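Nucleoside diphosphate kinase (Aquifex aeolicus, PDB 3ZTP) probably transfers the gamma phosphate of ATP to nucleoside diphosphates by a ping-pong mechanism through a phosphorylated enzyme intermediate, producing nucleoside triphosphates. Local coordinates at residues R5-V10 / G48-V53; F40-E45 / C133-G138. All blocks are in the same frame, centred on the assembly; numbering follows the deposited sequence.

Interaction 1: residues R5-V10 / G48-V53; sequences RTLIIV and GEFYYV. With SO4 (sulfate ion), chain D.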
# COMPACT_ATOMS: atom_id res chain seq x y z
N ARG A 5 -19.97 -4.15 -7.43
CA ARG A 5 -18.61 -3.73 -7.70
C ARG A 5 -17.94 -4.69 -8.65
O ARG A 5 -18.11 -5.92 -8.56
CB ARG A 5 -17.80 -3.67 -6.41
CG ARG A 5 -18.20 -2.56 -5.49
CD ARG A 5 -17.47 -2.62 -4.17
NE ARG A 5 -17.83 -1.48 -3.35
CZ ARG A 5 -17.42 -1.29 -2.10
NH1 ARG A 5 -16.61 -2.18 -1.54
NH2 ARG A 5 -17.81 -0.22 -1.41
N THR A 6 -17.14 -4.16 -9.57
CA THR A 6 -16.40 -4.99 -10.50
C THR A 6 -15.00 -4.44 -10.61
O THR A 6 -14.75 -3.28 -10.29
CB THR A 6 -17.11 -5.07 -11.87
OG1 THR A 6 -16.43 -6.07 -12.62
CG2 THR A 6 -17.06 -3.75 -12.65
N LEU A 7 -14.06 -5.28 -11.02
CA LEU A 7 -12.67 -4.85 -11.19
C LEU A 7 -12.37 -4.68 -12.66
O LEU A 7 -12.66 -5.59 -13.45
CB LEU A 7 -11.72 -5.89 -10.61
CG LEU A 7 -10.26 -5.43 -10.64
CD1 LEU A 7 -9.93 -4.50 -9.48
CD2 LEU A 7 -9.27 -6.58 -10.71
N ILE A 8 -11.75 -3.56 -13.03
CA ILE A 8 -11.12 -3.44 -14.34
C ILE A 8 -9.61 -3.34 -14.19
O ILE A 8 -9.10 -2.81 -13.19
CB ILE A 8 -11.65 -2.27 -15.20
CG1 ILE A 8 -11.45 -0.91 -14.49
CG2 ILE A 8 -13.10 -2.50 -15.56
CD1 ILE A 8 -11.59 0.30 -15.40
N ILE A 9 -8.90 -3.86 -15.18
CA ILE A 9 -7.45 -3.63 -15.29
C ILE A 9 -7.17 -3.13 -16.70
O ILE A 9 -7.51 -3.80 -17.67
CB ILE A 9 -6.60 -4.87 -15.03
CG1 ILE A 9 -6.98 -5.48 -13.68
CG2 ILE A 9 -5.14 -4.48 -15.06
CD1 ILE A 9 -6.25 -6.80 -13.39
N VAL A 10 -6.53 -1.96 -16.79
CA VAL A 10 -6.07 -1.42 -18.07
C VAL A 10 -4.73 -2.08 -18.35
O VAL A 10 -3.79 -1.97 -17.54
CB VAL A 10 -5.97 0.10 -18.03
CG1 VAL A 10 -5.42 0.66 -19.34
CG2 VAL A 10 -7.34 0.70 -17.70
N GLY A 48 0.09 -14.91 -12.59
CA GLY A 48 -0.34 -16.30 -12.67
C GLY A 48 -1.39 -16.68 -11.63
O GLY A 48 -2.35 -17.42 -11.92
N GLU A 49 -1.22 -16.17 -10.41
CA GLU A 49 -2.20 -16.39 -9.35
C GLU A 49 -3.51 -15.68 -9.64
O GLU A 49 -4.57 -16.23 -9.42
CB GLU A 49 -1.65 -15.91 -8.01
CG GLU A 49 -0.50 -16.76 -7.49
CD GLU A 49 0.11 -16.22 -6.20
OE1 GLU A 49 -0.34 -15.18 -5.67
OE2 GLU A 49 1.05 -16.89 -5.71
N PHE A 50 -3.43 -14.45 -10.13
CA PHE A 50 -4.64 -13.70 -10.46
C PHE A 50 -5.45 -14.47 -11.50
O PHE A 50 -6.66 -14.58 -11.38
CB PHE A 50 -4.27 -12.31 -10.98
CG PHE A 50 -5.46 -11.45 -11.32
CD1 PHE A 50 -6.04 -10.64 -10.36
CD2 PHE A 50 -6.01 -11.44 -12.59
CE1 PHE A 50 -7.12 -9.84 -10.66
CE2 PHE A 50 -7.13 -10.66 -12.88
CZ PHE A 50 -7.68 -9.85 -11.90
N TYR A 51 -4.74 -15.01 -12.49
CA TYR A 51 -5.36 -15.74 -13.60
C TYR A 51 -5.33 -17.25 -13.42
O TYR A 51 -5.33 -18.00 -14.41
CB TYR A 51 -4.64 -15.36 -14.89
CG TYR A 51 -4.97 -13.99 -15.39
CD1 TYR A 51 -6.23 -13.69 -15.87
CD2 TYR A 51 -4.01 -12.98 -15.40
CE1 TYR A 51 -6.53 -12.42 -16.35
CE2 TYR A 51 -4.31 -11.73 -15.88
CZ TYR A 51 -5.57 -11.46 -16.35
OH TYR A 51 -5.86 -10.20 -16.83
N TYR A 52 -5.33 -17.71 -12.18
CA TYR A 52 -5.18 -19.14 -11.93
C TYR A 52 -6.21 -20.02 -12.62
O TYR A 52 -5.93 -21.17 -12.95
CB TYR A 52 -5.20 -19.39 -10.42
CG TYR A 52 -6.59 -19.44 -9.81
CD1 TYR A 52 -7.23 -18.28 -9.40
CD2 TYR A 52 -7.25 -20.65 -9.64
CE1 TYR A 52 -8.49 -18.31 -8.84
CE2 TYR A 52 -8.51 -20.70 -9.08
CZ TYR A 52 -9.12 -19.53 -8.68
OH TYR A 52 -10.38 -19.58 -8.12
N VAL A 53 -7.41 -19.49 -12.86
CA VAL A 53 -8.45 -20.26 -13.54
C VAL A 53 -8.05 -20.63 -14.98
O VAL A 53 -8.50 -21.65 -15.53
CB VAL A 53 -9.79 -19.49 -13.55
CG1 VAL A 53 -10.80 -20.15 -14.48
CG2 VAL A 53 -10.34 -19.40 -12.14
S SO4 D . -8.54 -10.95 -19.37
O1 SO4 D . -9.36 -10.04 -20.16
O2 SO4 D . -9.40 -11.70 -18.45
O3 SO4 D . -7.88 -11.95 -20.20
O4 SO4 D . -7.52 -10.22 -18.67
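Phe50, from the end of helix 44-50, pushes its ring against Leu7 and Ile9 of strand 3-10, a central strand of the antiparallel sheet in the ferredoxin-like core of this kinase. CB carries CG anti to the backbone N (chi1 -179°), which sends the ring out toward the strand. Phe50 CD2 sits over the centre of one face of the Tyr51 ring, 3.6 Å above its plane. Further out, Phe50 CE2 lies 4.0 Å from Ile9 CD1, while Phe50 CE1 is 3.9 Å from Leu7 CD2. At the tip, Phe50 CZ meets both methyls, 3.7 Å from Ile9 CD1 and 3.8 Å from Leu7 CD2. The leucine methyl stands at the ring edge near its plane; the isoleucine methyl arrives obliquely. His120, the predicted phosphohistidine, packs edge-to-face with the same phenylalanine. With an alanine here, Leu7 CD2 and Ile9 CD1 would probably face a gap and the His120 ring would lose this edge-to-face partner. Tyr51 reaches past this cluster to a sulfate, probably from the crystallisation liquor, also hydrogen-bonded to His120 ND1 and consistent with a phosphate-binding site; Tyr51 OH donates to its O4 at a very short 2.5 Å, with O4 near the plane of the tyrosine ring.

Interaction 2: residues F40-E45 / C133-G138; sequences FRFTPE and CFIFSG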
# COMPACT_ATOMS: atom_id res chain seq x y z
N PHE A 40 0.28 -0.45 -10.62
CA PHE A 40 1.17 -1.41 -10.00
C PHE A 40 1.75 -2.27 -11.11
O PHE A 40 1.38 -2.12 -12.29
CB PHE A 40 0.43 -2.26 -8.95
CG PHE A 40 -0.61 -3.15 -9.52
CD1 PHE A 40 -1.85 -2.65 -9.86
CD2 PHE A 40 -0.33 -4.50 -9.80
CE1 PHE A 40 -2.82 -3.46 -10.46
CE2 PHE A 40 -1.31 -5.32 -10.36
CZ PHE A 40 -2.54 -4.78 -10.70
N ARG A 41 2.66 -3.17 -10.75
CA ARG A 41 3.24 -4.10 -11.71
C ARG A 41 3.10 -5.51 -11.17
O ARG A 41 3.63 -5.83 -10.10
CB ARG A 41 4.69 -3.76 -11.94
CG ARG A 41 5.41 -4.80 -12.77
CD ARG A 41 5.94 -4.22 -14.01
NE ARG A 41 6.60 -5.20 -14.86
CZ ARG A 41 7.59 -4.89 -15.67
NH1 ARG A 41 8.01 -3.63 -15.75
NH2 ARG A 41 8.13 -5.83 -16.43
N PHE A 42 2.37 -6.36 -11.87
CA PHE A 42 2.33 -7.78 -11.54
C PHE A 42 3.73 -8.37 -11.74
O PHE A 42 4.33 -8.20 -12.82
CB PHE A 42 1.43 -8.55 -12.52
CG PHE A 42 -0.04 -8.50 -12.24
CD1 PHE A 42 -0.59 -9.07 -11.11
CD2 PHE A 42 -0.90 -7.97 -13.19
CE1 PHE A 42 -1.94 -9.09 -10.89
CE2 PHE A 42 -2.27 -7.98 -12.97
CZ PHE A 42 -2.79 -8.54 -11.82
N THR A 43 4.21 -9.11 -10.75
CA THR A 43 5.26 -10.10 -11.03
C THR A 43 4.63 -11.23 -11.85
O THR A 43 3.43 -11.41 -11.85
CB THR A 43 5.81 -10.71 -9.74
OG1 THR A 43 4.75 -11.41 -9.09
CG2 THR A 43 6.35 -9.64 -8.82
N PRO A 44 5.45 -12.02 -12.55
CA PRO A 44 4.88 -13.16 -13.25
C PRO A 44 4.12 -14.10 -12.30
O PRO A 44 3.06 -14.61 -12.66
CB PRO A 44 6.12 -13.84 -13.87
CG PRO A 44 7.07 -12.70 -14.11
CD PRO A 44 6.87 -11.80 -12.89
N GLU A 45 4.63 -14.31 -11.10
CA GLU A 45 3.98 -15.17 -10.16
C GLU A 45 2.58 -14.64 -9.78
O GLU A 45 1.61 -15.39 -9.74
CB GLU A 45 4.87 -15.30 -8.93
CG GLU A 45 6.25 -15.96 -9.19
CD GLU A 45 7.20 -15.20 -10.16
OE1 GLU A 45 7.38 -13.95 -10.07
OE2 GLU A 45 7.80 -15.89 -11.01
N CYS A 133 -10.25 -8.40 -4.23
CA CYS A 133 -9.40 -8.70 -3.09
C CYS A 133 -7.96 -9.00 -3.50
O CYS A 133 -7.02 -8.77 -2.73
CB CYS A 133 -9.97 -9.86 -2.29
SG CYS A 133 -11.43 -9.42 -1.32
N PHE A 134 -7.76 -9.52 -4.69
CA PHE A 134 -6.41 -9.81 -5.10
C PHE A 134 -5.59 -8.52 -5.21
O PHE A 134 -4.39 -8.50 -4.90
CB PHE A 134 -6.35 -10.56 -6.42
CG PHE A 134 -5.05 -11.26 -6.64
CD1 PHE A 134 -3.96 -10.63 -7.18
CD2 PHE A 134 -4.92 -12.55 -6.20
CE1 PHE A 134 -2.74 -11.30 -7.32
CE2 PHE A 134 -3.70 -13.23 -6.34
CZ PHE A 134 -2.62 -12.59 -6.89
N ILE A 135 -6.22 -7.45 -5.68
CA ILE A 135 -5.52 -6.21 -6.00
C ILE A 135 -5.61 -5.17 -4.88
O ILE A 135 -4.66 -4.45 -4.62
CB ILE A 135 -6.10 -5.59 -7.30
CG1 ILE A 135 -6.00 -6.60 -8.46
CG2 ILE A 135 -5.42 -4.27 -7.65
CD1 ILE A 135 -4.59 -7.11 -8.74
N PHE A 136 -6.78 -5.09 -4.23
CA PHE A 136 -7.09 -4.03 -3.28
C PHE A 136 -7.58 -4.59 -1.96
O PHE A 136 -8.51 -5.38 -1.95
CB PHE A 136 -8.23 -3.13 -3.81
CG PHE A 136 -7.87 -2.31 -5.02
CD1 PHE A 136 -7.00 -1.24 -4.92
CD2 PHE A 136 -8.41 -2.62 -6.24
CE1 PHE A 136 -6.70 -0.48 -6.05
CE2 PHE A 136 -8.14 -1.85 -7.36
CZ PHE A 136 -7.27 -0.81 -7.27
N SER A 137 -7.03 -4.10 -0.86
CA SER A 137 -7.62 -4.39 0.44
C SER A 137 -8.82 -3.49 0.68
O SER A 137 -9.01 -2.46 0.01
CB SER A 137 -6.62 -4.14 1.56
OG SER A 137 -6.41 -2.75 1.71
N GLY A 138 -9.61 -3.83 1.67
CA GLY A 138 -10.66 -2.96 2.14
C GLY A 138 -10.18 -1.59 2.53
O GLY A 138 -10.90 -0.60 2.38
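The Phe42 ring presents an edge to Phe134, its CE1 lying 4.3 Å from Phe134 CE1. One of its faces is taken by Phe40: CE2 of that ring stands 3.6 Å above the centre of the Phe42 ring. Conversely, Phe42 CD1 lies in the plane of the Phe40 ring at its edge, so the two phenylalanines of the same segment form a T-shaped (edge-to-face) pair. Ile135 is modelled in two conformers, and its details here hold for one of them. In that conformer Ile135 CD1 lies at the edge of the Phe134 ring in its plane, whereas Ile135 CG2 sits over one face of Phe136, offset toward the rim.

Ile135 carries much of the contact, crossing both phenylalanines of 40-45 at about a right angle. Ile135 CD1 comes 3.7 Å from Phe40 CZ and 3.8 Å from Phe42 CZ, and Ile135 CG2 3.9 Å from Phe40 CE1. Its CG1 is anti to the carbonyl carbon (chi1 -57°), and a second bend (chi2 -56°) swings Ile135 CD1 close to CZ of both rings, which it meets obliquely. The contact is wholly apolar, and all four touching residues are buried.

Leu139 of the second subunit packs on Phe40, Phe134 and Ile135, and Cys133 forms a disulfide with Cys133 of that subunit, so this corner of the core borders the subunit interface. Within the chain, the contact joins the end of helix 125-135 to the end of strand 33-40 and the turn leading to helix 44-50; Phe40 also touches Val72 and Ala74 of strand 72-78.

How the interactions relate
Interactions 1 and 2 are neighbouring parts of one apolar core, their centres about 9 Å apart, and both draw on helix 44-50. Their segments alternate along the chain, and they touch directly: Phe50 CD1 lies 3.8 Å from Phe134 CD1, Glu49 CB 3.6 Å from Phe134 CZ, and Leu7 CD1 3.8 Å from Phe136 CE2. The packing thus runs from the subunit interface at 133-138 to the predicted active site beside 48-53. Interaction 1 is the nearer to that site, with the Phe50 side chain about 4 Å from that of His120; in interaction 2 the Phe42 side chain is about 8 Å from the side chain of His120.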